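Beta-mannosidase (PDB 4CVU) probably hydrolyses terminal beta-linked mannose residues from the non-reducing ends of oligosaccharides, as a fungal beta-mannosidase of glycoside hydrolase family 2. Local coordinates at residues Phe617-Tyr629 with Arg636-Thr649. Residues are numbered along the deposited sequence; the frame is centred on the assembly and turned at random.
Sequences FNSTTVILRNHHY and RNIHNSTLGQVEMT. With NAG (2-acetamido-2-deoxy-beta-D-glucopyranose), chain B; NAG (2-acetamido-2-deoxy-beta-D-glucopyranose), chain L; NAG (2-acetamido-2-deoxy-beta-D-glucopyranose), chain C.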
ATOM      1  N   PHE A 617      13.397   7.776  -4.036  1.00 34.79           N
ATOM      2  CA  PHE A 617      13.883   7.646  -5.408  1.00 35.67           C
ATOM      3  C   PHE A 617      14.491   6.260  -5.639  1.00 35.55           C
ATOM      4  O   PHE A 617      14.251   5.626  -6.627  1.00 34.32           O
ATOM      5  CB  PHE A 617      14.865   8.770  -5.709  1.00 36.54           C
ATOM      6  CG  PHE A 617      15.171   8.963  -7.180  1.00 37.58           C
ATOM      7  CD1 PHE A 617      16.188   8.266  -7.785  1.00 38.73           C
ATOM      8  CD2 PHE A 617      14.466   9.886  -7.942  1.00 38.54           C
ATOM      9  CE1 PHE A 617      16.527   8.462  -9.150  1.00 38.67           C
ATOM     10  CE2 PHE A 617      14.778  10.092  -9.292  1.00 39.69           C
ATOM     11  CZ  PHE A 617      15.800   9.349  -9.915  1.00 39.97           C
ATOM     12  N   ASN A 618      15.238   5.780  -4.647  1.00 36.72           N
ATOM     13  CA  ASN A 618      16.077   4.596  -4.812  1.00 37.45           C
ATOM     14  C   ASN A 618      15.701   3.518  -3.801  1.00 37.19           C
ATOM     15  O   ASN A 618      16.548   2.763  -3.363  1.00 38.01           O
ATOM     16  CB  ASN A 618      17.523   5.010  -4.579  1.00 39.05           C
ATOM     17  CG  ASN A 618      18.279   5.354  -5.840  1.00 39.65           C
ATOM     18  OD1 ASN A 618      17.970   4.894  -6.975  1.00 38.41           O
ATOM     19  ND2 ASN A 618      19.293   6.148  -5.658  1.00 40.60           N
ATOM     20  N   SER A 619      14.451   3.446  -3.370  1.00 37.01           N
ATOM     21  CA  SER A 619      14.064   2.322  -2.513  1.00 37.66           C
ATOM     22  C   SER A 619      14.231   1.038  -3.316  1.00 39.21           C
ATOM     23  O   SER A 619      14.307   1.065  -4.557  1.00 38.94           O
ATOM     24  CB  SER A 619      12.615   2.427  -2.054  1.00 37.19           C
ATOM     25  OG  SER A 619      11.739   2.401  -3.170  1.00 35.90           O
ATOM     26  N   THR A 620      14.326  -0.087  -2.610  1.00 40.30           N
ATOM     27  CA  THR A 620      14.562  -1.342  -3.278  1.00 40.06           C
ATOM     28  C   THR A 620      13.372  -1.681  -4.185  1.00 38.82           C
ATOM     29  O   THR A 620      13.562  -2.139  -5.300  1.00 37.55           O
ATOM     30  CB  THR A 620      14.826  -2.462  -2.282  1.00 42.89           C
ATOM     31  OG1 THR A 620      15.990  -2.154  -1.523  1.00 44.77           O
ATOM     32  CG2 THR A 620      15.053  -3.804  -3.004  1.00 43.31           C
ATOM     33  N   THR A 621      12.137  -1.443  -3.722  1.00 37.79           N
ATOM     34  CA  THR A 621      11.000  -1.726  -4.573  1.00 37.06           C
ATOM     35  C   THR A 621      10.908  -0.827  -5.822  1.00 36.07           C
ATOM     36  O   THR A 621      10.555  -1.303  -6.887  1.00 34.42           O
ATOM     37  CB  THR A 621       9.689  -1.607  -3.785  1.00 37.42           C
ATOM     38  OG1 THR A 621       9.701  -2.582  -2.752  1.00 36.20           O
ATOM     39  CG2 THR A 621       8.546  -1.857  -4.699  1.00 36.48           C
ATOM     40  N   VAL A 622      11.222   0.459  -5.702  1.00 35.93           N
ATOM     41  CA  VAL A 622      11.131   1.375  -6.842  1.00 37.07           C
ATOM     42  C   VAL A 622      12.220   1.006  -7.881  1.00 38.04           C
ATOM     43  O   VAL A 622      11.971   0.988  -9.102  1.00 36.45           O
ATOM     44  CB  VAL A 622      11.249   2.847  -6.378  1.00 37.48           C
ATOM     45  CG1 VAL A 622      11.647   3.773  -7.504  1.00 37.72           C
ATOM     46  CG2 VAL A 622       9.953   3.324  -5.707  1.00 36.76           C
ATOM     47  N   ILE A 623      13.422   0.702  -7.389  1.00 38.73           N
ATOM     48  CA  ILE A 623      14.516   0.280  -8.273  1.00 38.82           C
ATOM     49  C   ILE A 623      14.134  -0.993  -9.011  1.00 39.37           C
ATOM     50  O   ILE A 623      14.294  -1.079 -10.246  1.00 39.46           O
ATOM     51  CB  ILE A 623      15.814   0.023  -7.499  1.00 40.73           C
ATOM     52  CG1 ILE A 623      16.435   1.333  -7.046  1.00 41.06           C
ATOM     53  CG2 ILE A 623      16.808  -0.767  -8.349  1.00 41.68           C
ATOM     54  CD1 ILE A 623      17.404   1.141  -5.890  1.00 44.07           C
ATOM     55  N   LEU A 624      13.596  -1.971  -8.274  1.00 37.86           N
ATOM     56  CA  LEU A 624      13.264  -3.277  -8.887  1.00 37.64           C
ATOM     57  C   LEU A 624      12.142  -3.179  -9.920  1.00 35.97           C
ATOM     58  O   LEU A 624      11.982  -4.068 -10.737  1.00 35.32           O
ATOM     59  CB  LEU A 624      12.953  -4.351  -7.832  1.00 38.02           C
ATOM     60  CG  LEU A 624      14.221  -4.910  -7.140  1.00 39.44           C
ATOM     61  CD1 LEU A 624      13.901  -5.890  -6.019  1.00 40.48           C
ATOM     62  CD2 LEU A 624      15.139  -5.558  -8.173  1.00 39.60           C
ATOM     63  N   ARG A 625      11.374  -2.096  -9.882  1.00 34.62           N
ATOM     64  CA  ARG A 625      10.317  -1.871 -10.869  1.00 33.26           C
ATOM     65  C   ARG A 625      10.813  -1.094 -12.076  1.00 32.39           C
ATOM     66  O   ARG A 625      10.103  -0.977 -13.088  1.00 32.67           O
ATOM     67  CB  ARG A 625       9.143  -1.185 -10.219  1.00 33.85           C
ATOM     68  CG  ARG A 625       8.385  -2.101  -9.268  1.00 34.85           C
ATOM     69  CD  ARG A 625       7.412  -1.312  -8.433  1.00 35.40           C
ATOM     70  NE  ARG A 625       6.244  -0.923  -9.236  1.00 35.84           N
ATOM     71  CZ  ARG A 625       5.093  -1.612  -9.294  1.00 35.67           C
ATOM     72  NH1 ARG A 625       4.926  -2.745  -8.632  1.00 36.76           N
ATOM     73  NH2 ARG A 625       4.113  -1.199 -10.081  1.00 35.91           N
ATOM     74  N   ASN A 626      12.030  -0.606 -12.023  1.00 32.42           N
ATOM     75  CA  ASN A 626      12.639   0.023 -13.199  1.00 32.18           C
ATOM     76  C   ASN A 626      13.248  -1.094 -14.033  1.00 33.35           C
ATOM     77  O   ASN A 626      14.253  -1.710 -13.600  1.00 33.30           O
ATOM     78  CB  ASN A 626      13.723   1.000 -12.796  1.00 32.89           C
ATOM     79  CG  ASN A 626      14.233   1.811 -13.976  1.00 32.48           C
ATOM     80  OD1 ASN A 626      13.990   1.476 -15.158  1.00 31.93           O
ATOM     81  ND2 ASN A 626      14.825   2.930 -13.671  1.00 32.64           N
ATOM     82  N   HIS A 627      12.657  -1.364 -15.205  1.00 31.27           N
ATOM     83  CA  HIS A 627      13.187  -2.403 -16.046  1.00 32.53           C
ATOM     84  C   HIS A 627      14.083  -1.862 -17.120  1.00 32.34           C
ATOM     85  O   HIS A 627      14.420  -2.584 -18.043  1.00 33.64           O
ATOM     86  CB  HIS A 627      12.088  -3.287 -16.608  1.00 32.65           C
ATOM     87  CG  HIS A 627      11.435  -4.146 -15.567  1.00 32.94           C
ATOM     88  ND1 HIS A 627      10.348  -4.945 -15.826  1.00 33.77           N
ATOM     89  CD2 HIS A 627      11.741  -4.345 -14.264  1.00 34.07           C
ATOM     90  CE1 HIS A 627      10.010  -5.609 -14.737  1.00 33.77           C
ATOM     91  NE2 HIS A 627      10.832  -5.253 -13.770  1.00 34.59           N
ATOM     92  N   HIS A 628      14.450  -0.603 -16.988  1.00 33.51           N
ATOM     93  CA  HIS A 628      15.504   0.000 -17.820  1.00 34.15           C
ATOM     94  C   HIS A 628      16.732   0.078 -16.921  1.00 36.45           C
ATOM     95  O   HIS A 628      16.849   1.031 -16.160  1.00 35.57           O
ATOM     96  CB  HIS A 628      15.094   1.413 -18.276  1.00 34.08           C
ATOM     97  CG  HIS A 628      16.103   2.066 -19.185  1.00 34.50           C
ATOM     98  ND1 HIS A 628      16.558   1.464 -20.340  1.00 35.70           N
ATOM     99  CD2 HIS A 628      16.693   3.285 -19.140  1.00 34.88           C
ATOM    100  CE1 HIS A 628      17.418   2.273 -20.953  1.00 35.76           C
ATOM    101  NE2 HIS A 628      17.521   3.382 -20.242  1.00 35.68           N
ATOM    102  N   TYR A 629      17.662  -0.888 -16.964  1.00 38.19           N
ATOM    103  CA  TYR A 629      17.795  -1.918 -17.973  1.00 40.94           C
ATOM    104  C   TYR A 629      17.309  -3.270 -17.466  1.00 41.94           C
ATOM    105  O   TYR A 629      17.390  -3.546 -16.282  1.00 41.80           O
ATOM    106  CB  TYR A 629      19.263  -2.060 -18.371  1.00 43.03           C
ATOM    107  CG  TYR A 629      19.749  -0.875 -19.121  1.00 44.69           C
ATOM    108  CD1 TYR A 629      20.013   0.312 -18.466  1.00 44.95           C
ATOM    109  CD2 TYR A 629      19.899  -0.920 -20.504  1.00 46.32           C
ATOM    110  CE1 TYR A 629      20.438   1.429 -19.160  1.00 46.90           C
ATOM    111  CE2 TYR A 629      20.328   0.189 -21.212  1.00 48.19           C
ATOM    112  CZ  TYR A 629      20.589   1.364 -20.534  1.00 48.51           C
ATOM    113  OH  TYR A 629      21.000   2.467 -21.214  1.00 48.85           O
ATOM    114  N   ARG A 636      16.853 -11.070  -9.535  1.00 47.53           N
ATOM    115  CA  ARG A 636      16.549  -9.721  -9.025  1.00 48.87           C
ATOM    116  C   ARG A 636      17.754  -8.859  -9.326  1.00 48.39           C
ATOM    117  O   ARG A 636      18.656  -8.713  -8.506  1.00 51.16           O
ATOM    118  CB  ARG A 636      16.272  -9.715  -7.520  1.00 50.46           C
ATOM    119  CG  ARG A 636      15.009 -10.451  -7.116  1.00 53.01           C
ATOM    120  CD  ARG A 636      14.593 -10.121  -5.683  1.00 54.28           C
ATOM    121  NE  ARG A 636      13.308 -10.740  -5.348  1.00 57.27           N
ATOM    122  CZ  ARG A 636      12.504 -10.351  -4.361  1.00 62.02           C
ATOM    123  NH1 ARG A 636      12.824  -9.330  -3.570  1.00 63.01           N
ATOM    124  NH2 ARG A 636      11.366 -10.998  -4.150  1.00 66.83           N
ATOM    125  N   ASN A 637      17.766  -8.294 -10.515  1.00 44.24           N
ATOM    126  CA  ASN A 637      18.932  -7.615 -11.023  1.00 43.83           C
ATOM    127  C   ASN A 637      18.928  -6.112 -10.640  1.00 44.23           C
ATOM    128  O   ASN A 637      18.522  -5.231 -11.429  1.00 40.90           O
ATOM    129  CB  ASN A 637      19.002  -7.861 -12.515  1.00 41.61           C
ATOM    130  CG  ASN A 637      20.369  -7.594 -13.089  1.00 42.45           C
ATOM    131  OD1 ASN A 637      21.124  -6.778 -12.566  1.00 43.81           O
ATOM    132  ND2 ASN A 637      20.704  -8.303 -14.165  1.00 43.28           N
ATOM    133  N   ILE A 638      19.400  -5.837  -9.427  1.00 43.90           N
ATOM    134  CA  ILE A 638      19.488  -4.463  -8.889  1.00 44.81           C
ATOM    135  C   ILE A 638      20.483  -3.651  -9.692  1.00 43.07           C
ATOM    136  O   ILE A 638      20.276  -2.481  -9.944  1.00 43.63           O
ATOM    137  CB  ILE A 638      19.882  -4.458  -7.373  1.00 46.95           C
ATOM    138  CG1 ILE A 638      18.646  -4.608  -6.510  1.00 48.93           C
ATOM    139  CG2 ILE A 638      20.508  -3.130  -6.935  1.00 47.63           C
ATOM    140  CD1 ILE A 638      18.333  -6.028  -6.219  1.00 51.49           C
ATOM    141  N   HIS A 639      21.564  -4.276 -10.109  1.00 42.55           N
ATOM    142  CA  HIS A 639      22.595  -3.569 -10.848  1.00 44.74           C
ATOM    143  C   HIS A 639      22.054  -2.959 -12.167  1.00 43.34           C
ATOM    144  O   HIS A 639      22.261  -1.791 -12.454  1.00 42.95           O
ATOM    145  CB  HIS A 639      23.759  -4.506 -11.154  1.00 47.22           C
ATOM    146  CG  HIS A 639      24.816  -3.895 -12.024  1.00 50.08           C
ATOM    147  ND1 HIS A 639      25.886  -3.178 -11.515  1.00 50.78           N
ATOM    148  CD2 HIS A 639      24.956  -3.880 -13.378  1.00 48.37           C
ATOM    149  CE1 HIS A 639      26.645  -2.758 -12.518  1.00 52.43           C
ATOM    150  NE2 HIS A 639      26.098  -3.165 -13.658  1.00 51.68           N
ATOM    151  N   ASN A 640      21.388  -3.777 -12.961  1.00 42.51           N
ATOM    152  CA  ASN A 640      20.864  -3.332 -14.247  1.00 42.77           C
ATOM    153  C   ASN A 640      19.775  -2.286 -14.113  1.00 40.34           C
ATOM    154  O   ASN A 640      19.726  -1.328 -14.899  1.00 39.36           O
ATOM    155  CB  ASN A 640      20.318  -4.530 -15.039  1.00 44.51           C
ATOM    156  CG  ASN A 640      21.427  -5.401 -15.607  1.00 46.55           C
ATOM    157  OD1 ASN A 640      22.585  -5.248 -15.252  1.00 46.77           O
ATOM    158  ND2 ASN A 640      21.058  -6.306 -16.518  1.00 49.35           N
ATOM    159  N   SER A 641      18.885  -2.472 -13.140  1.00 37.35           N
ATOM    160  CA  SER A 641      17.863  -1.493 -12.872  1.00 37.47           C
ATOM    161  C   SER A 641      18.449  -0.153 -12.440  1.00 37.05           C
ATOM    162  O   SER A 641      17.955   0.923 -12.844  1.00 36.00           O
ATOM    163  CB  SER A 641      16.916  -2.040 -11.809  1.00 36.65           C
ATOM    164  OG  SER A 641      16.206  -3.130 -12.382  1.00 35.75           O
ATOM    165  N   THR A 642      19.500  -0.218 -11.617  1.00 37.94           N
ATOM    166  CA  THR A 642      20.161   0.961 -11.094  1.00 39.72           C
ATOM    167  C   THR A 642      20.740   1.839 -12.228  1.00 39.68           C
ATOM    168  O   THR A 642      20.857   3.057 -12.092  1.00 39.48           O
ATOM    169  CB  THR A 642      21.243   0.573 -10.049  1.00 40.75           C
ATOM    170  OG1 THR A 642      20.577   0.109  -8.867  1.00 41.30           O
ATOM    171  CG2 THR A 642      22.135   1.753  -9.661  1.00 41.16           C
ATOM    172  N   LEU A 643      21.087   1.220 -13.344  1.00 39.78           N
ATOM    173  CA  LEU A 643      21.662   1.975 -14.465  1.00 40.20           C
ATOM    174  C   LEU A 643      20.622   3.003 -14.931  1.00 39.93           C
ATOM    175  O   LEU A 643      20.974   4.103 -15.338  1.00 37.69           O
ATOM    176  CB  LEU A 643      22.034   1.058 -15.613  1.00 41.05           C
ATOM    177  CG  LEU A 643      23.196   0.115 -15.289  1.00 43.24           C
ATOM    178  CD1 LEU A 643      23.214  -1.052 -16.250  1.00 43.70           C
ATOM    179  CD2 LEU A 643      24.521   0.896 -15.348  1.00 45.37           C
ATOM    180  N   GLY A 644      19.340   2.635 -14.843  1.00 36.95           N
ATOM    181  CA  GLY A 644      18.295   3.558 -15.292  1.00 37.62           C
ATOM    182  C   GLY A 644      18.092   4.648 -14.290  1.00 38.04           C
ATOM    183  O   GLY A 644      17.910   5.825 -14.687  1.00 38.13           O
ATOM    184  N   GLN A 645      17.973   4.252 -13.009  1.00 37.74           N
ATOM    185  CA  GLN A 645      17.984   5.184 -11.886  1.00 36.82           C
ATOM    186  C   GLN A 645      19.072   6.259 -12.032  1.00 37.50           C
ATOM    187  O   GLN A 645      18.827   7.463 -11.792  1.00 36.48           O
ATOM    188  CB  GLN A 645      18.179   4.453 -10.566  1.00 37.62           C
ATOM    189  CG  GLN A 645      17.086   3.464 -10.233  1.00 37.16           C
ATOM    190  CD  GLN A 645      15.739   4.126 -10.137  1.00 36.54           C
ATOM    191  OE1 GLN A 645      14.902   4.019 -11.034  1.00 35.28           O
ATOM    192  NE2 GLN A 645      15.534   4.840  -9.064  1.00 37.43           N
ATOM    193  N   VAL A 646      20.261   5.835 -12.423  1.00 37.48           N
ATOM    194  CA  VAL A 646      21.393   6.740 -12.603  1.00 38.31           C
ATOM    195  C   VAL A 646      21.194   7.686 -13.786  1.00 37.82           C
ATOM    196  O   VAL A 646      21.521   8.862 -13.693  1.00 40.02           O
ATOM    197  CB  VAL A 646      22.717   5.961 -12.724  1.00 39.45           C
ATOM    198  CG1 VAL A 646      23.884   6.849 -13.199  1.00 40.57           C
ATOM    199  CG2 VAL A 646      23.059   5.346 -11.375  1.00 41.65           C
ATOM    200  N   GLU A 647      20.676   7.183 -14.896  1.00 37.34           N
ATOM    201  CA  GLU A 647      20.399   8.056 -16.058  1.00 36.51           C
ATOM    202  C   GLU A 647      19.474   9.200 -15.666  1.00 35.40           C
ATOM    203  O   GLU A 647      19.707  10.365 -15.968  1.00 34.18           O
ATOM    204  CB  GLU A 647      19.827   7.270 -17.228  1.00 38.19           C
ATOM    205  CG  GLU A 647      20.860   6.412 -17.982  1.00 39.01           C
ATOM    206  CD  GLU A 647      20.217   5.456 -18.994  1.00 39.68           C
ATOM    207  OE1 GLU A 647      18.971   5.458 -19.146  1.00 38.79           O
ATOM    208  OE2 GLU A 647      20.962   4.706 -19.673  1.00 40.99           O
ATOM    209  N   MET A 648      18.396   8.902 -14.938  1.00 33.26           N
ATOM    210  CA  MET A 648      17.510   9.963 -14.585  1.00 31.90           C
ATOM    211  C   MET A 648      18.176  10.944 -13.643  1.00 32.73           C
ATOM    212  O   MET A 648      17.964  12.165 -13.745  1.00 33.87           O
ATOM    213  CB  MET A 648      16.223   9.353 -13.938  1.00 30.54           C
ATOM    214  CG  MET A 648      15.393   8.563 -14.905  1.00 29.29           C
ATOM    215  SD  MET A 648      13.821   8.100 -14.044  1.00 28.44           S
ATOM    216  CE  MET A 648      14.605   6.858 -13.081  1.00 28.29           C
ATOM    217  N   THR A 649      18.992  10.444 -12.719  1.00 35.01           N
ATOM    218  CA  THR A 649      19.618  11.275 -11.687  1.00 35.99           C
ATOM    219  C   THR A 649      20.601  12.233 -12.328  1.00 37.07           C
ATOM    220  O   THR A 649      20.634  13.415 -11.973  1.00 36.34           O
ATOM    221  CB  THR A 649      20.355  10.431 -10.612  1.00 37.58           C
ATOM    222  OG1 THR A 649      19.464   9.475 -10.048  1.00 37.13           O
ATOM    223  CG2 THR A 649      20.887  11.289  -9.453  1.00 38.74           C
TER
HETATM  224  C1  NAG B   1      20.190   6.523  -6.707  1.00 35.85           C
HETATM  225  C2  NAG B   1      20.758   7.927  -6.682  1.00 37.49           C
HETATM  226  C3  NAG B   1      21.962   8.099  -7.608  1.00 38.91           C
HETATM  227  C4  NAG B   1      23.002   6.981  -7.477  1.00 40.03           C
HETATM  228  C5  NAG B   1      22.264   5.681  -7.557  1.00 38.56           C
HETATM  229  C6  NAG B   1      23.193   4.473  -7.411  1.00 42.41           C
HETATM  230  C7  NAG B   1      19.150   9.713  -6.236  1.00 39.94           C
HETATM  231  C8  NAG B   1      18.198  10.735  -6.797  1.00 39.38           C
HETATM  232  N2  NAG B   1      19.762   8.911  -7.090  1.00 38.24           N
HETATM  233  O3  NAG B   1      22.578   9.340  -7.357  1.00 37.61           O
HETATM  234  O4  NAG B   1      23.940   7.001  -8.528  1.00 41.06           O
HETATM  235  O5  NAG B   1      21.264   5.610  -6.561  1.00 37.41           O
HETATM  236  O6  NAG B   1      23.865   4.521  -6.166  1.00 45.50           O
HETATM  237  O7  NAG B   1      19.346   9.679  -5.015  1.00 41.78           O
HETATM  238  C1  NAG L1007      21.960  -7.233 -17.164  1.00 41.26           C
HETATM  239  C2  NAG L1007      23.142  -6.595 -17.839  1.00 40.50           C
HETATM  240  C3  NAG L1007      23.936  -7.663 -18.572  1.00 41.32           C
HETATM  241  C4  NAG L1007      24.295  -8.764 -17.571  1.00 43.45           C
HETATM  242  C5  NAG L1007      23.035  -9.272 -16.864  1.00 45.98           C
HETATM  243  C6  NAG L1007      23.317 -10.347 -15.821  1.00 45.02           C
HETATM  244  C7  NAG L1007      23.244  -4.376 -18.903  1.00 43.06           C
HETATM  245  C8  NAG L1007      22.597  -3.405 -19.867  1.00 45.32           C
HETATM  246  N2  NAG L1007      22.650  -5.558 -18.729  1.00 42.70           N
HETATM  247  O3  NAG L1007      25.082  -7.041 -19.157  1.00 41.69           O
HETATM  248  O4  NAG L1007      24.941  -9.863 -18.200  1.00 46.92           O
HETATM  249  O5  NAG L1007      22.413  -8.185 -16.212  1.00 43.39           O
HETATM  250  O6  NAG L1007      24.229  -9.830 -14.884  1.00 47.91           O
HETATM  251  O7  NAG L1007      24.263  -4.027 -18.322  1.00 44.38           O
HETATM  252  C1  NAG C   2      25.109   7.780  -8.280  1.00 46.04           C
HETATM  253  C2  NAG C   2      26.219   7.230  -9.174  1.00 47.48           C
HETATM  254  C3  NAG C   2      27.471   8.067  -9.123  1.00 50.34           C
HETATM  255  C4  NAG C   2      27.135   9.521  -9.380  1.00 50.64           C
HETATM  256  C5  NAG C   2      26.060   9.966  -8.407  1.00 49.43           C
HETATM  257  C6  NAG C   2      25.645  11.409  -8.691  1.00 48.24           C
HETATM  258  C7  NAG C   2      26.528   4.830  -9.585  1.00 52.91           C
HETATM  259  C8  NAG C   2      26.832   3.499  -8.966  1.00 51.88           C
HETATM  260  N2  NAG C   2      26.525   5.883  -8.754  1.00 50.24           N
HETATM  261  O3  NAG C   2      28.320   7.623 -10.140  1.00 51.98           O
HETATM  262  O4  NAG C   2      28.294  10.313  -9.227  1.00 51.76           O
HETATM  263  O5  NAG C   2      24.906   9.152  -8.538  1.00 50.34           O
HETATM  264  O6  NAG C   2      24.514  11.700  -7.906  1.00 46.55           O
HETATM  265  O7  NAG C   2      26.324   4.901 -10.800  1.00 50.49           O
HETATM  266  O   HOH W   1      14.238  -5.121 -11.763  1.00 51.42           O
HETATM  267  O   HOH W   2      17.400  -5.292 -14.200  1.00 53.39           O
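The Tyr629 ring meets Glu647 OE2 and Asn640 O at its edge, and His628 CE1 lies over one face. Tyr629 OH binds the syn lone pair of Glu647 OE2 at 2.7 Å. The other carboxylate oxygen, OE1, takes a weak bond from His628 NE2, so neighbouring residues reach both oxygens. The Phe617 ring carries the acetamide methyl of the sugar on Asn618 over one face, sugar C8 to Phe617 CD1 3.3 Å, and has Gln645 O at its edge. Gln645, bent at chi2 (-60°), turns its amide back between two asparagines. Gln645 NE2 donates almost straight to Asn618 OD1 (3.2 Å), and Gln645 OE1 accepts from Asn626 ND2 in the carbonyl plane at 2.9 Å. Ile623 is a knob among Ile638, Ser641, Thr642 and Gln645, its CG1 against Gln645 CG. With an alanine here in place of Gln645, Asn626 ND2 and Asn618 OD1 are likely to lose these partners, and a gap to open beside Ile623. Ser641 OG donates to Asn626 O (2.7 Å). Gly644 CA lies 3.0 Å from His628 O, where a CB would clash. Asn626 OD1 accepts from His628 N. This is an Asx turn leading to the cis peptide before Tyr629, beside two near-perpendicular helices, with N-glycans on Asn618 before the first and on Asn640 of the second, whose ND2 also donates to Pro630 O.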